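Local atomic coordinates of RagB/SusD family nutrient uptake outer membrane protein (Bacteroides thetaiotaomicron, PDB entry 7KV2), a protein that probably binds beta-glucans at the outer membrane surface of a gut bacterium, as a surface glycan-binding protein of the SusD family. Residues 257-262 and 339-344; 404-409 and 433-438. One frame throughout, in Å; residues are numbered along the deposited sequence.

Contact 1: 257-262 and 339-344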
ATOM      1  N   PRO A 257      15.537 -13.979   5.911  1.00 18.91           N
ATOM      2  CA  PRO A 257      16.122 -14.984   5.040  1.00 21.01           C
ATOM      3  C   PRO A 257      15.086 -15.787   4.258  1.00 19.86           C
ATOM      4  O   PRO A 257      15.436 -16.270   3.211  1.00 19.48           O
ATOM      5  CB  PRO A 257      16.874 -15.905   6.020  1.00 21.40           C
ATOM      6  CG  PRO A 257      17.101 -15.089   7.269  1.00 23.75           C
ATOM      7  CD  PRO A 257      15.968 -14.074   7.309  1.00 21.63           C
ATOM      8  N   ASP A 258      13.875 -15.955   4.796  1.00 17.80           N
ATOM      9  CA  ASP A 258      12.815 -16.781   4.161  1.00 18.25           C
ATOM     10  C   ASP A 258      11.629 -15.883   3.793  1.00 16.13           C
ATOM     11  O   ASP A 258      10.988 -15.348   4.714  1.00 15.51           O
ATOM     12  CB  ASP A 258      12.321 -17.908   5.064  1.00 19.99           C
ATOM     13  CG  ASP A 258      11.440 -18.900   4.338  1.00 26.27           C
ATOM     14  OD1 ASP A 258      10.822 -18.509   3.301  1.00 27.12           O
ATOM     15  OD2 ASP A 258      11.401 -20.092   4.764  1.00 28.21           O
ATOM     16  N   TYR A 259      11.379 -15.669   2.507  1.00 17.64           N
ATOM     17  CA  TYR A 259      10.332 -14.710   2.068  1.00 16.43           C
ATOM     18  C   TYR A 259       8.971 -15.144   2.654  1.00 16.07           C
ATOM     19  O   TYR A 259       8.109 -14.302   2.921  1.00 14.02           O
ATOM     20  CB  TYR A 259      10.313 -14.637   0.541  1.00 16.02           C
ATOM     21  CG  TYR A 259       9.350 -13.621  -0.034  1.00 15.32           C
ATOM     22  CD1 TYR A 259       8.007 -13.927  -0.165  1.00 15.80           C
ATOM     23  CD2 TYR A 259       9.796 -12.389  -0.529  1.00 14.57           C
ATOM     24  CE1 TYR A 259       7.097 -13.033  -0.745  1.00 15.99           C
ATOM     25  CE2 TYR A 259       8.914 -11.498  -1.124  1.00 13.96           C
ATOM     26  CZ  TYR A 259       7.566 -11.820  -1.239  1.00 15.36           C
ATOM     27  OH  TYR A 259       6.704 -10.931  -1.841  1.00 14.94           O
ATOM     28  N   THR A 260       8.759 -16.444   2.867  1.00 17.30           N
ATOM     29  CA  THR A 260       7.493 -16.983   3.423  1.00 18.08           C
ATOM     30  C   THR A 260       7.289 -16.550   4.885  1.00 17.60           C
ATOM     31  O   THR A 260       6.211 -16.721   5.348  1.00 19.32           O
ATOM     32  CB  THR A 260       7.375 -18.509   3.289  1.00 22.13           C
ATOM     33  OG1 THR A 260       8.337 -19.063   4.181  1.00 23.89           O
ATOM     34  CG2 THR A 260       7.645 -18.999   1.889  1.00 24.17           C
ATOM     35  N   ASP A 261       8.247 -15.944   5.575  1.00 16.45           N
ATOM     36  CA  ASP A 261       8.058 -15.493   6.979  1.00 18.89           C
ATOM     37  C   ASP A 261       7.556 -14.034   7.054  1.00 16.25           C
ATOM     38  O   ASP A 261       7.091 -13.605   8.139  1.00 17.19           O
ATOM     39  CB  ASP A 261       9.353 -15.615   7.765  1.00 17.62           C
ATOM     40  CG  ASP A 261       9.782 -17.041   8.053  1.00 21.59           C
ATOM     41  OD1 ASP A 261       8.884 -17.920   8.136  1.00 21.17           O
ATOM     42  OD2 ASP A 261      11.021 -17.240   8.178  1.00 23.22           O
ATOM     43  N   ILE A 262       7.592 -13.314   5.947  1.00 16.06           N
ATOM     44  CA  ILE A 262       7.344 -11.846   5.936  1.00 15.38           C
ATOM     45  C   ILE A 262       5.901 -11.528   6.373  1.00 15.37           C
ATOM     46  O   ILE A 262       5.730 -10.614   7.199  1.00 15.04           O
ATOM     47  CB  ILE A 262       7.647 -11.260   4.553  1.00 16.10           C
ATOM     48  CG1 ILE A 262       9.147 -11.359   4.230  1.00 17.27           C
ATOM     49  CG2 ILE A 262       7.165  -9.814   4.519  1.00 15.90           C
ATOM     50  CD1 ILE A 262       9.483 -11.081   2.759  1.00 16.91           C
ATOM     51  N   ARG A 339       6.621 -17.432  -5.362  1.00 18.90           N
ATOM     52  CA  ARG A 339       5.488 -17.911  -6.169  1.00 20.13           C
ATOM     53  C   ARG A 339       4.416 -18.397  -5.187  1.00 20.26           C
ATOM     54  O   ARG A 339       3.273 -17.925  -5.279  1.00 19.63           O
ATOM     55  CB  ARG A 339       5.863 -19.054  -7.108  1.00 20.42           C
ATOM     56  CG  ARG A 339       4.705 -19.481  -7.989  1.00 21.59           C
ATOM     57  CD  ARG A 339       5.116 -20.563  -8.971  1.00 23.10           C
ATOM     58  NE  ARG A 339       5.223 -21.824  -8.234  1.00 24.51           N
ATOM     59  CZ  ARG A 339       5.570 -22.970  -8.786  1.00 31.09           C
ATOM     60  NH1 ARG A 339       5.825 -23.011 -10.077  1.00 30.25           N
ATOM     61  NH2 ARG A 339       5.631 -24.078  -8.059  1.00 34.06           N
ATOM     62  N   ASN A 340       4.741 -19.336  -4.300  1.00 18.29           N
ATOM     63  CA  ASN A 340       3.709 -19.871  -3.376  1.00 20.31           C
ATOM     64  C   ASN A 340       3.380 -18.878  -2.258  1.00 17.54           C
ATOM     65  O   ASN A 340       2.209 -18.921  -1.772  1.00 18.31           O
ATOM     66  CB  ASN A 340       4.056 -21.278  -2.890  1.00 22.15           C
ATOM     67  CG  ASN A 340       4.134 -22.253  -4.044  1.00 25.50           C
ATOM     68  OD1 ASN A 340       3.891 -21.901  -5.200  1.00 26.39           O
ATOM     69  ND2 ASN A 340       4.561 -23.465  -3.745  1.00 28.46           N
ATOM     70  N   ALA A 341       4.283 -17.944  -1.932  1.00 16.57           N
ATOM     71  CA  ALA A 341       4.018 -16.950  -0.881  1.00 15.27           C
ATOM     72  C   ALA A 341       3.058 -15.881  -1.427  1.00 13.68           C
ATOM     73  O   ALA A 341       2.483 -15.133  -0.618  1.00 14.14           O
ATOM     74  CB  ALA A 341       5.275 -16.294  -0.419  1.00 15.31           C
ATOM     75  N   THR A 342       2.994 -15.770  -2.750  1.00 14.33           N
ATOM     76  CA  THR A 342       2.128 -14.784  -3.459  1.00 14.67           C
ATOM     77  C   THR A 342       0.820 -15.458  -3.857  1.00 15.22           C
ATOM     78  O   THR A 342      -0.262 -14.808  -3.720  1.00 16.95           O
ATOM     79  CB  THR A 342       2.831 -14.172  -4.678  1.00 14.55           C
ATOM     80  OG1 THR A 342       4.001 -13.488  -4.209  1.00 14.50           O
ATOM     81  CG2 THR A 342       1.936 -13.255  -5.477  1.00 13.53           C
ATOM     82  N   CYS A 343       0.893 -16.657  -4.421  1.00 14.49           N
ATOM     83  CA  CYS A 343      -0.235 -17.311  -5.145  1.00 14.99           C
ATOM     84  C   CYS A 343      -0.628 -18.568  -4.367  1.00 16.47           C
ATOM     85  O   CYS A 343       0.099 -19.541  -4.421  1.00 18.38           O
ATOM     86  CB  CYS A 343       0.186 -17.702  -6.555  1.00 15.64           C
ATOM     87  SG  CYS A 343       1.025 -16.426  -7.512  1.00 18.24           S
ATOM     88  N   TRP A 344      -1.741 -18.537  -3.642  1.00 17.31           N
ATOM     89  CA  TRP A 344      -2.235 -19.695  -2.873  1.00 17.78           C
ATOM     90  C   TRP A 344      -3.197 -20.428  -3.799  1.00 18.66           C
ATOM     91  O   TRP A 344      -4.161 -19.819  -4.247  1.00 16.61           O
ATOM     92  CB  TRP A 344      -2.876 -19.280  -1.547  1.00 19.14           C
ATOM     93  CG  TRP A 344      -3.577 -20.414  -0.875  1.00 19.74           C
ATOM     94  CD1 TRP A 344      -3.034 -21.610  -0.492  1.00 21.66           C
ATOM     95  CD2 TRP A 344      -4.960 -20.468  -0.510  1.00 19.30           C
ATOM     96  NE1 TRP A 344      -3.986 -22.397   0.105  1.00 22.82           N
ATOM     97  CE2 TRP A 344      -5.175 -21.707   0.127  1.00 18.07           C
ATOM     98  CE3 TRP A 344      -6.019 -19.558  -0.581  1.00 19.44           C
ATOM     99  CZ2 TRP A 344      -6.432 -22.110   0.563  1.00 18.39           C
ATOM    100  CZ3 TRP A 344      -7.249 -19.936  -0.085  1.00 19.86           C
ATOM    101  CH2 TRP A 344      -7.455 -21.195   0.475  1.00 17.28           C
TER
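The methyl of A341 meets the ring edge of Y259 where an Asx turn in the loop between helix 237-249 and strand 273-277 leans on the last turn of helix 337-342. A341 has more of its surface buried here than any other residue of the contact, and its neighbours within 4.5 Å across the contact are Y259 and T260. Its CB sits near the plane of the tyrosine ring, 3.6 Å from Y259 CD1 and 3.7 Å from Y259 CE1, so the methyl fits against one flank of the ring and does not lie over a face. The ring is put there by its first torsion: CG stands anti to the backbone N (chi1 -176°), which carries the ring out toward the helix. One face is covered by I262 of the same loop, whose CD1 stands 3.5 Å off the ring plane and displaced from the centre. The phenol oxygen has partners beyond the two segments: Y259 OH is hydrogen-bonded to the backbone O of E456, with a weak bond from K377. T342 OG1 likewise turns back to its own helix, to R338 O, so nothing polar bridges the two segments.

T260 meets the same methyl more loosely, with its CG2 4.3 Å from A341 CB, in a direction roughly at right angles to that of Y259 CD1. Backbones come close for this, the CA atoms of T260 and A341 lying 5.5 Å apart, and the methyl of A341 points toward the loop. What holds T260 in place is D258: the carboxylate oxygen OD1 takes both T260 N, at 3.0 Å, and the hydroxyl T260 OG1, at 2.7 Å, and the two donors approach from the same face of the carboxylate plane.

Contact 2: 404-409 and 433-438. With NA (sodium ion), chain G.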
ATOM      1  N   ARG A 404       9.288  -2.152   2.779  1.00 14.96           N
ATOM      2  CA  ARG A 404      10.135  -3.307   3.151  1.00 15.72           C
ATOM      3  C   ARG A 404      11.539  -3.030   2.628  1.00 16.42           C
ATOM      4  O   ARG A 404      11.682  -2.361   1.601  1.00 16.87           O
ATOM      5  CB  ARG A 404       9.607  -4.610   2.575  1.00 15.29           C
ATOM      6  CG  ARG A 404       8.181  -4.902   3.019  1.00 16.31           C
ATOM      7  CD  ARG A 404       7.719  -6.321   2.771  1.00 16.74           C
ATOM      8  NE  ARG A 404       7.421  -6.690   1.383  1.00 15.74           N
ATOM      9  CZ  ARG A 404       8.203  -7.421   0.583  1.00 15.04           C
ATOM     10  NH1 ARG A 404       9.407  -7.839   0.975  1.00 14.61           N
ATOM     11  NH2 ARG A 404       7.771  -7.751  -0.620  1.00 14.97           N
ATOM     12  N   TYR A 405      12.526  -3.601   3.292  1.00 16.45           N
ATOM     13  CA  TYR A 405      13.941  -3.365   2.947  1.00 17.09           C
ATOM     14  C   TYR A 405      14.247  -3.836   1.526  1.00 17.14           C
ATOM     15  O   TYR A 405      15.137  -3.291   0.924  1.00 16.19           O
ATOM     16  CB  TYR A 405      14.823  -4.088   3.947  1.00 17.33           C
ATOM     17  CG  TYR A 405      16.306  -3.848   3.818  1.00 17.91           C
ATOM     18  CD1 TYR A 405      16.874  -2.642   4.164  1.00 20.42           C
ATOM     19  CD2 TYR A 405      17.153  -4.882   3.470  1.00 17.65           C
ATOM     20  CE1 TYR A 405      18.255  -2.464   4.140  1.00 22.79           C
ATOM     21  CE2 TYR A 405      18.525  -4.721   3.426  1.00 18.49           C
ATOM     22  CZ  TYR A 405      19.083  -3.515   3.769  1.00 22.48           C
ATOM     23  OH  TYR A 405      20.446  -3.408   3.764  1.00 24.24           O
ATOM     24  N   SER A 406      13.575  -4.848   0.981  1.00 18.07           N
ATOM     25  CA  SER A 406      13.820  -5.230  -0.436  1.00 17.87           C
ATOM     26  C   SER A 406      13.525  -4.028  -1.362  1.00 18.39           C
ATOM     27  O   SER A 406      14.185  -3.885  -2.406  1.00 16.72           O
ATOM     28  CB  SER A 406      13.041  -6.451  -0.795  1.00 18.60           C
ATOM     29  OG  SER A 406      11.661  -6.198  -0.694  1.00 16.71           O
ATOM     30  N   GLU A 407      12.602  -3.145  -0.975  1.00 16.08           N
ATOM     31  CA  GLU A 407      12.319  -1.934  -1.748  1.00 17.23           C
ATOM     32  C   GLU A 407      13.473  -0.946  -1.627  1.00 17.58           C
ATOM     33  O   GLU A 407      13.794  -0.276  -2.653  1.00 16.13           O
ATOM     34  CB  GLU A 407      11.016  -1.280  -1.318  1.00 17.67           C
ATOM     35  CG  GLU A 407      10.582  -0.268  -2.345  1.00 20.09           C
ATOM     36  CD  GLU A 407       9.202   0.332  -2.228  1.00 22.98           C
ATOM     37  OE1 GLU A 407       8.484   0.054  -1.235  1.00 20.22           O
ATOM     38  OE2 GLU A 407       8.867   1.144  -3.169  1.00 25.49           O
ATOM     39  N   THR A 408      14.064  -0.837  -0.436  1.00 16.97           N
ATOM     40  CA  THR A 408      15.278  -0.021  -0.251  1.00 18.52           C
ATOM     41  C   THR A 408      16.362  -0.490  -1.241  1.00 18.07           C
ATOM     42  O   THR A 408      16.961   0.340  -1.905  1.00 20.71           O
ATOM     43  CB  THR A 408      15.790  -0.140   1.188  1.00 19.57           C
ATOM     44  OG1 THR A 408      14.744   0.125   2.115  1.00 18.17           O
ATOM     45  CG2 THR A 408      16.923   0.825   1.440  1.00 19.71           C
ATOM     46  N   LEU A 409      16.654  -1.788  -1.265  1.00 19.18           N
ATOM     47  CA  LEU A 409      17.725  -2.373  -2.109  1.00 19.40           C
ATOM     48  C   LEU A 409      17.417  -2.141  -3.598  1.00 20.90           C
ATOM     49  O   LEU A 409      18.338  -1.732  -4.357  1.00 23.46           O
ATOM     50  CB  LEU A 409      17.873  -3.863  -1.793  1.00 19.85           C
ATOM     51  CG  LEU A 409      18.484  -4.253  -0.440  1.00 20.84           C
ATOM     52  CD1 LEU A 409      18.301  -5.735  -0.192  1.00 22.23           C
ATOM     53  CD2 LEU A 409      19.960  -3.905  -0.337  1.00 21.33           C
ATOM     54  N   HIS A 433      16.995 -11.041  -5.362  1.00 20.87           N
ATOM     55  CA  HIS A 433      16.806 -12.177  -6.297  1.00 20.68           C
ATOM     56  C   HIS A 433      17.143 -13.489  -5.584  1.00 21.54           C
ATOM     57  O   HIS A 433      16.362 -14.487  -5.664  1.00 19.32           O
ATOM     58  CB  HIS A 433      17.680 -11.890  -7.548  1.00 21.99           C
ATOM     59  CG  HIS A 433      17.391 -12.726  -8.742  1.00 22.99           C
ATOM     60  ND1 HIS A 433      16.372 -12.420  -9.616  1.00 21.65           N
ATOM     61  CD2 HIS A 433      18.032 -13.818  -9.242  1.00 24.12           C
ATOM     62  CE1 HIS A 433      16.372 -13.294 -10.609  1.00 26.84           C
ATOM     63  NE2 HIS A 433      17.374 -14.189 -10.398  1.00 24.22           N
ATOM     64  N   LYS A 434      18.264 -13.495  -4.870  1.00 20.20           N
ATOM     65  CA  LYS A 434      18.777 -14.744  -4.249  1.00 22.85           C
ATOM     66  C   LYS A 434      18.034 -15.034  -2.949  1.00 20.27           C
ATOM     67  O   LYS A 434      17.910 -16.203  -2.630  1.00 18.75           O
ATOM     68  CB  LYS A 434      20.296 -14.698  -4.075  1.00 26.40           C
ATOM     69  CG  LYS A 434      21.025 -14.799  -5.407  1.00 33.95           C
ATOM     70  CD  LYS A 434      22.419 -15.361  -5.282  1.00 40.21           C
ATOM     71  CE  LYS A 434      23.262 -14.499  -4.378  1.00 46.67           C
ATOM     72  NZ  LYS A 434      24.706 -14.674  -4.668  1.00 57.35           N
ATOM     73  N   ARG A 435      17.488 -14.025  -2.270  1.00 18.80           N
ATOM     74  CA  ARG A 435      16.697 -14.285  -1.046  1.00 18.72           C
ATOM     75  C   ARG A 435      15.503 -15.162  -1.447  1.00 18.21           C
ATOM     76  O   ARG A 435      15.168 -16.045  -0.677  1.00 17.77           O
ATOM     77  CB  ARG A 435      16.248 -12.993  -0.363  1.00 18.20           C
ATOM     78  CG  ARG A 435      15.490 -13.235   0.935  1.00 17.34           C
ATOM     79  CD  ARG A 435      13.986 -13.331   0.682  1.00 15.42           C
ATOM     80  NE  ARG A 435      13.390 -12.046   0.320  1.00 16.70           N
ATOM     81  CZ  ARG A 435      13.029 -11.054   1.146  1.00 16.12           C
ATOM     82  NH1 ARG A 435      13.252 -11.129   2.440  1.00 15.90           N
ATOM     83  NH2 ARG A 435      12.488  -9.945   0.656  1.00 16.61           N
ATOM     84  N   ALA A 436      14.958 -14.968  -2.645  1.00 16.56           N
ATOM     85  CA  ALA A 436      13.791 -15.725  -3.164  1.00 18.45           C
ATOM     86  C   ALA A 436      14.130 -17.162  -3.591  1.00 20.39           C
ATOM     87  O   ALA A 436      13.205 -17.880  -4.026  1.00 21.09           O
ATOM     88  CB  ALA A 436      13.177 -14.946  -4.285  1.00 19.53           C
ATOM     89  N   GLY A 437      15.379 -17.606  -3.431  1.00 20.77           N
ATOM     90  CA  GLY A 437      15.790 -18.988  -3.756  1.00 21.05           C
ATOM     91  C   GLY A 437      16.342 -19.128  -5.170  1.00 24.47           C
ATOM     92  O   GLY A 437      16.575 -20.287  -5.578  1.00 26.57           O
ATOM     93  N   LEU A 438      16.552 -18.042  -5.908  1.00 21.38           N
ATOM     94  CA  LEU A 438      16.943 -18.121  -7.343  1.00 25.08           C
ATOM     95  C   LEU A 438      18.469 -18.275  -7.372  1.00 28.34           C
ATOM     96  O   LEU A 438      19.182 -17.578  -6.609  1.00 26.69           O
ATOM     97  CB  LEU A 438      16.479 -16.896  -8.141  1.00 22.71           C
ATOM     98  CG  LEU A 438      14.958 -16.734  -8.243  1.00 23.77           C
ATOM     99  CD1 LEU A 438      14.596 -15.476  -8.961  1.00 25.61           C
ATOM    100  CD2 LEU A 438      14.325 -17.914  -8.939  1.00 27.80           C
TER
HETATM  101 NA    NA G 606      21.069  -2.796   6.430  1.00 31.31          NA
HETATM  102  O   HOH W   1      22.501  -4.493   6.765  1.00 34.50           O
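R404, at the end of strand 400-404 where helix 405-417 begins, brings its guanidinium group up to that of R435, at the end of helix 425-435, which finishes in a Schellman motif at G437. The two side chains cross at about a right angle, and their guanidinium planes are turned 41° apart. R435 NH2 comes up at the edge of the R404 guanidinium, in its plane, 3.7 Å from R404 NH1. It is an approach of like charges, yet acidic groups account for it. E456 OE2 makes salt bridges to both R404 NH1 and R435 NH2, while E272 offers OE2 to R404 NH1 and OE1 to R435 NH1; E460 takes R404 NH2. The arginines thus share two carboxylates, which probably offset the charge of the pair.

R435 gets there by a bent chain: its CG is anti to the backbone N, and a kink at chi2 (-91°) and another at chi3 swing the head across toward helix 405-417. There R435 NH2 also rests 3.8 Å from S406 CB, and the serine hydroxyl has its main partner in E456 too.

On another side of the same helix start, Y405 reaches a sodium ion, which is also bound by backbone oxygens of I248, S250 and Y253. Y405 OH lies 2.8 Å from the sodium, and a water is also bound, its oxygen 2.2 Å from the metal.

Contact 1 is partly buried and apolar, a loop laid on the last turn of a helix; contact 2 is buried and charged, joining a strand-to-helix junction to the end of another helix. They lie about 12 Å apart, centre to centre, and touch directly: Y259 of the loop packs on both arginines of 404-409 and 433-438, its CD2 3.7 Å from R435 NE, and I262 CD1 meets R404 NH1 at 3.7 Å. E456 serves both, its backbone oxygen holding the phenol of contact 1 and its carboxylate the arginines of contact 2. The loop 257-262 therefore has the helix end 339-342 along one flank and the guanidinium pair along another.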